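Local coordinates for protein acyl-CoA dehydrogenase (Thermus thermophilus, PDB 2Z1Q) that probably oxidises saturated acyl-CoA thioesters to their 2,3-dehydroacyl counterparts, using FAD as cofactor, at residues 297-308 / 560-568. Residues are numbered along the deposited sequence; the frame is centred on the assembly and turned at random.
Sequences GRFGLIQQKLGE and RRQAAEAVL. With FAD (flavin-adenine dinucleotide), chain C.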
# COMPACT_ATOMS: atom_id res chain seq x y z
N GLY B 297 9.70 17.77 -8.72
CA GLY B 297 10.74 17.45 -7.78
C GLY B 297 11.14 18.67 -6.95
O GLY B 297 11.90 18.53 -5.99
N ARG B 298 10.65 19.85 -7.32
CA ARG B 298 10.97 21.07 -6.58
C ARG B 298 9.92 21.37 -5.51
O ARG B 298 10.13 22.24 -4.65
CB ARG B 298 11.09 22.27 -7.53
CG ARG B 298 12.31 22.23 -8.43
CD ARG B 298 13.59 22.19 -7.62
NE ARG B 298 14.78 22.21 -8.46
CZ ARG B 298 15.17 21.20 -9.25
NH1 ARG B 298 16.27 21.34 -9.98
NH2 ARG B 298 14.48 20.07 -9.30
N PHE B 299 8.79 20.67 -5.57
CA PHE B 299 7.75 20.89 -4.58
C PHE B 299 8.08 20.17 -3.28
O PHE B 299 8.65 19.07 -3.30
CB PHE B 299 6.40 20.42 -5.11
CG PHE B 299 5.91 21.19 -6.29
CD1 PHE B 299 5.56 20.53 -7.47
CD2 PHE B 299 5.80 22.57 -6.24
CE1 PHE B 299 5.11 21.24 -8.57
CE2 PHE B 299 5.34 23.29 -7.35
CZ PHE B 299 5.00 22.62 -8.51
N GLY B 300 7.72 20.80 -2.17
CA GLY B 300 7.99 20.22 -0.87
C GLY B 300 7.51 18.79 -0.66
O GLY B 300 8.30 17.94 -0.27
N LEU B 301 6.24 18.52 -0.93
CA LEU B 301 5.68 17.17 -0.71
C LEU B 301 6.36 16.07 -1.52
O LEU B 301 6.48 14.94 -1.05
CB LEU B 301 4.17 17.17 -0.98
CG LEU B 301 3.36 18.07 -0.05
CD1 LEU B 301 1.89 18.05 -0.44
CD2 LEU B 301 3.52 17.60 1.39
N ILE B 302 6.81 16.38 -2.73
CA ILE B 302 7.50 15.37 -3.52
C ILE B 302 8.87 15.15 -2.88
O ILE B 302 9.31 14.00 -2.75
CB ILE B 302 7.72 15.81 -4.96
CG1 ILE B 302 6.36 15.99 -5.63
CG2 ILE B 302 8.55 14.79 -5.70
CD1 ILE B 302 5.73 17.27 -5.29
N GLN B 303 9.54 16.24 -2.49
CA GLN B 303 10.86 16.14 -1.88
C GLN B 303 10.77 15.30 -0.60
O GLN B 303 11.66 14.50 -0.31
CB GLN B 303 11.43 17.53 -1.56
CG GLN B 303 11.59 18.46 -2.76
CD GLN B 303 12.91 19.20 -2.73
OE1 GLN B 303 13.35 19.66 -1.67
NE2 GLN B 303 13.56 19.32 -3.89
N GLN B 304 9.70 15.48 0.16
CA GLN B 304 9.53 14.71 1.38
C GLN B 304 9.50 13.20 1.04
O GLN B 304 10.13 12.39 1.72
CB GLN B 304 8.25 15.15 2.09
CG GLN B 304 7.83 14.27 3.25
CD GLN B 304 6.57 14.78 3.93
OE1 GLN B 304 6.61 15.74 4.69
NE2 GLN B 304 5.44 14.14 3.65
N LYS B 305 8.79 12.82 -0.01
CA LYS B 305 8.71 11.41 -0.40
C LYS B 305 10.09 10.89 -0.82
O LYS B 305 10.56 9.87 -0.31
CB LYS B 305 7.73 11.24 -1.56
CG LYS B 305 6.32 11.71 -1.28
CD LYS B 305 5.45 11.40 -2.48
CE LYS B 305 4.14 12.17 -2.47
NZ LYS B 305 3.33 11.82 -1.29
N LEU B 306 10.73 11.60 -1.74
CA LEU B 306 12.05 11.26 -2.26
C LEU B 306 13.08 11.14 -1.13
O LEU B 306 13.92 10.24 -1.15
CB LEU B 306 12.52 12.32 -3.27
CG LEU B 306 11.77 12.40 -4.59
CD1 LEU B 306 12.23 13.62 -5.38
CD2 LEU B 306 11.99 11.11 -5.39
N GLY B 307 13.00 12.02 -0.14
CA GLY B 307 13.92 11.95 0.98
C GLY B 307 13.63 10.74 1.85
O GLY B 307 14.54 10.00 2.22
N GLU B 308 12.35 10.53 2.18
CA GLU B 308 11.98 9.39 3.02
C GLU B 308 12.34 8.08 2.31
O GLU B 308 12.82 7.14 2.94
CB GLU B 308 10.47 9.43 3.35
CG GLU B 308 10.03 8.36 4.32
CD GLU B 308 10.71 8.47 5.68
OE1 GLU B 308 10.79 7.44 6.40
OE2 GLU B 308 11.15 9.58 6.04
N ARG B 560 15.02 15.82 5.04
CA ARG B 560 14.47 15.12 3.90
C ARG B 560 14.75 15.92 2.64
O ARG B 560 15.15 15.36 1.62
CB ARG B 560 12.96 14.91 4.06
CG ARG B 560 12.58 13.87 5.11
CD ARG B 560 11.18 13.37 4.80
NE ARG B 560 10.64 12.44 5.79
CZ ARG B 560 9.91 12.80 6.85
NH1 ARG B 560 9.61 14.07 7.07
NH2 ARG B 560 9.45 11.87 7.67
N ARG B 561 14.58 17.24 2.69
CA ARG B 561 14.85 18.06 1.52
C ARG B 561 16.29 17.90 1.05
O ARG B 561 16.56 17.90 -0.15
CB ARG B 561 14.56 19.53 1.78
CG ARG B 561 13.08 19.87 1.82
CD ARG B 561 12.87 21.35 1.66
NE ARG B 561 11.46 21.71 1.61
CZ ARG B 561 11.01 22.89 1.22
NH1 ARG B 561 11.87 23.83 0.85
NH2 ARG B 561 9.70 23.14 1.19
N GLN B 562 17.20 17.76 2.01
CA GLN B 562 18.62 17.59 1.72
C GLN B 562 18.85 16.26 0.97
O GLN B 562 19.62 16.21 0.01
CB GLN B 562 19.42 17.63 3.02
CG GLN B 562 20.93 17.46 2.84
CD GLN B 562 21.71 17.60 4.15
OE1 GLN B 562 22.92 17.34 4.19
NE2 GLN B 562 21.04 18.02 5.22
N ALA B 563 18.16 15.21 1.42
CA ALA B 563 18.26 13.89 0.80
C ALA B 563 17.64 13.93 -0.61
O ALA B 563 18.20 13.39 -1.56
CB ALA B 563 17.52 12.86 1.67
N ALA B 564 16.49 14.59 -0.70
CA ALA B 564 15.78 14.75 -1.97
C ALA B 564 16.72 15.35 -3.00
O ALA B 564 16.95 14.77 -4.06
CB ALA B 564 14.56 15.68 -1.78
N GLU B 565 17.27 16.52 -2.68
CA GLU B 565 18.21 17.19 -3.58
C GLU B 565 19.26 16.20 -4.08
O GLU B 565 19.57 16.15 -5.27
CB GLU B 565 18.88 18.37 -2.88
CG GLU B 565 17.94 19.55 -2.56
CD GLU B 565 17.27 20.12 -3.81
OE1 GLU B 565 17.76 19.84 -4.93
OE2 GLU B 565 16.27 20.86 -3.67
N ALA B 566 19.80 15.40 -3.16
CA ALA B 566 20.81 14.41 -3.52
C ALA B 566 20.22 13.34 -4.44
O ALA B 566 20.90 12.84 -5.34
CB ALA B 566 21.37 13.76 -2.26
N VAL B 567 18.96 12.98 -4.20
CA VAL B 567 18.28 11.97 -5.00
C VAL B 567 18.12 12.50 -6.42
O VAL B 567 18.49 11.83 -7.38
CB VAL B 567 16.89 11.61 -4.40
CG1 VAL B 567 16.07 10.78 -5.38
CG2 VAL B 567 17.07 10.83 -3.11
N LEU B 568 17.59 13.71 -6.54
CA LEU B 568 17.39 14.31 -7.85
C LEU B 568 18.72 14.53 -8.54
O LEU B 568 18.82 14.46 -9.77
CB LEU B 568 16.64 15.64 -7.73
CG LEU B 568 15.19 15.55 -7.24
CD1 LEU B 568 14.61 16.93 -6.99
CD2 LEU B 568 14.36 14.82 -8.29
PA FAD C . 1.55 14.21 -12.39
O1A FAD C . 1.07 12.86 -12.51
O2A FAD C . 1.53 15.26 -13.61
O5B FAD C . 1.61 14.81 -10.94
C5B FAD C . 2.73 14.31 -10.23
C4B FAD C . 2.68 15.14 -8.99
O4B FAD C . 1.59 15.87 -8.56
C3B FAD C . 3.54 14.74 -7.71
O3B FAD C . 4.90 15.15 -7.87
C2B FAD C . 2.66 15.61 -6.72
O2B FAD C . 3.32 16.03 -5.52
C1B FAD C . 2.46 16.61 -7.80
N9A FAD C . 2.10 17.99 -7.52
C8A FAD C . 1.46 18.75 -8.47
N7A FAD C . 1.28 19.94 -8.04
C5A FAD C . 1.75 20.04 -6.78
C6A FAD C . 1.81 21.07 -5.81
N6A FAD C . 1.29 22.31 -6.11
N1A FAD C . 2.38 20.80 -4.60
C2A FAD C . 2.90 19.61 -4.32
N3A FAD C . 2.87 18.62 -5.21
C4A FAD C . 2.30 18.77 -6.44
N1 FAD C . -9.40 13.39 -16.18
C2 FAD C . -10.49 14.01 -16.64
O2 FAD C . -10.39 15.18 -16.97
N3 FAD C . -11.70 13.38 -16.77
C4 FAD C . -11.88 12.06 -16.44
O4 FAD C . -12.95 11.50 -16.57
C4X FAD C . -10.71 11.31 -15.95
N5 FAD C . -10.74 10.01 -15.63
C5X FAD C . -9.63 9.34 -15.23
C6 FAD C . -9.68 7.92 -14.95
C7 FAD C . -8.51 7.24 -14.58
C7M FAD C . -8.57 5.75 -14.32
C8 FAD C . -7.27 7.95 -14.43
C8M FAD C . -5.99 7.24 -14.04
C9 FAD C . -7.21 9.31 -14.69
C9A FAD C . -8.39 10.04 -15.08
N10 FAD C . -8.31 11.42 -15.39
C10 FAD C . -9.42 12.09 -15.82
C1' FAD C . -7.01 12.04 -15.24
C2' FAD C . -6.77 12.85 -13.96
O2' FAD C . -7.58 14.02 -13.92
C3' FAD C . -5.33 13.18 -14.09
O3' FAD C . -4.60 11.92 -14.10
C4' FAD C . -4.76 13.99 -12.97
O4' FAD C . -5.39 15.27 -12.85
C5' FAD C . -3.33 14.04 -13.40
O5' FAD C . -2.49 14.65 -12.55
P FAD C . -1.10 14.24 -13.24
O1P FAD C . -1.08 12.77 -13.44
O2P FAD C . -0.96 14.98 -14.70
O3P FAD C . 0.01 14.72 -12.14
O HOH W 1 15.60 21.13 -1.24
O HOH W 2 9.19 16.32 5.39
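Glu308 OE2 takes two hydrogen bonds from the side of one guanidinium. Arg560 NE gives the shorter, 2.9 Å to Glu308 OE2, and Arg560 NH2 gives a more bent one to the same oxygen. The carboxylate and guanidinium planes are 61° apart. Arg560 reaches Glu308 with an extended chain from CG to NE, which runs alongside Gln304. A water joins Arg560 NH1 to Gln304 OE1. A leucine in place of Arg560 would probably leave Glu308 OE2 without this partner and the water with one support fewer. Glu308 OE1 pairs with Arg312. Gln303 is a knob among Ala564, Arg561, Glu565 and Leu568. A bend at chi2 (-137°) turns its amide so that NE2 bonds both Gly297 O at 2.8 Å and Glu565 OE2 at 3.1 Å. The second bond is nearly straight but meets the carboxylate from above its plane. Gly307 has no side chain, and its CA lies 3.7 Å from Arg560 O, so the helices come close here. Leu306 CD1 meets Leu568 CD2 at 3.8 Å. Arg561 pairs with Glu477 of the second subunit. Phe299, at the N-cap, lays a ring face on the FAD adenine. The last helix, 556-570, crosses the start of helix 300-331 at 81° beside the FAD site, in the C-terminal helical part of the acyl-CoA dehydrogenase fold.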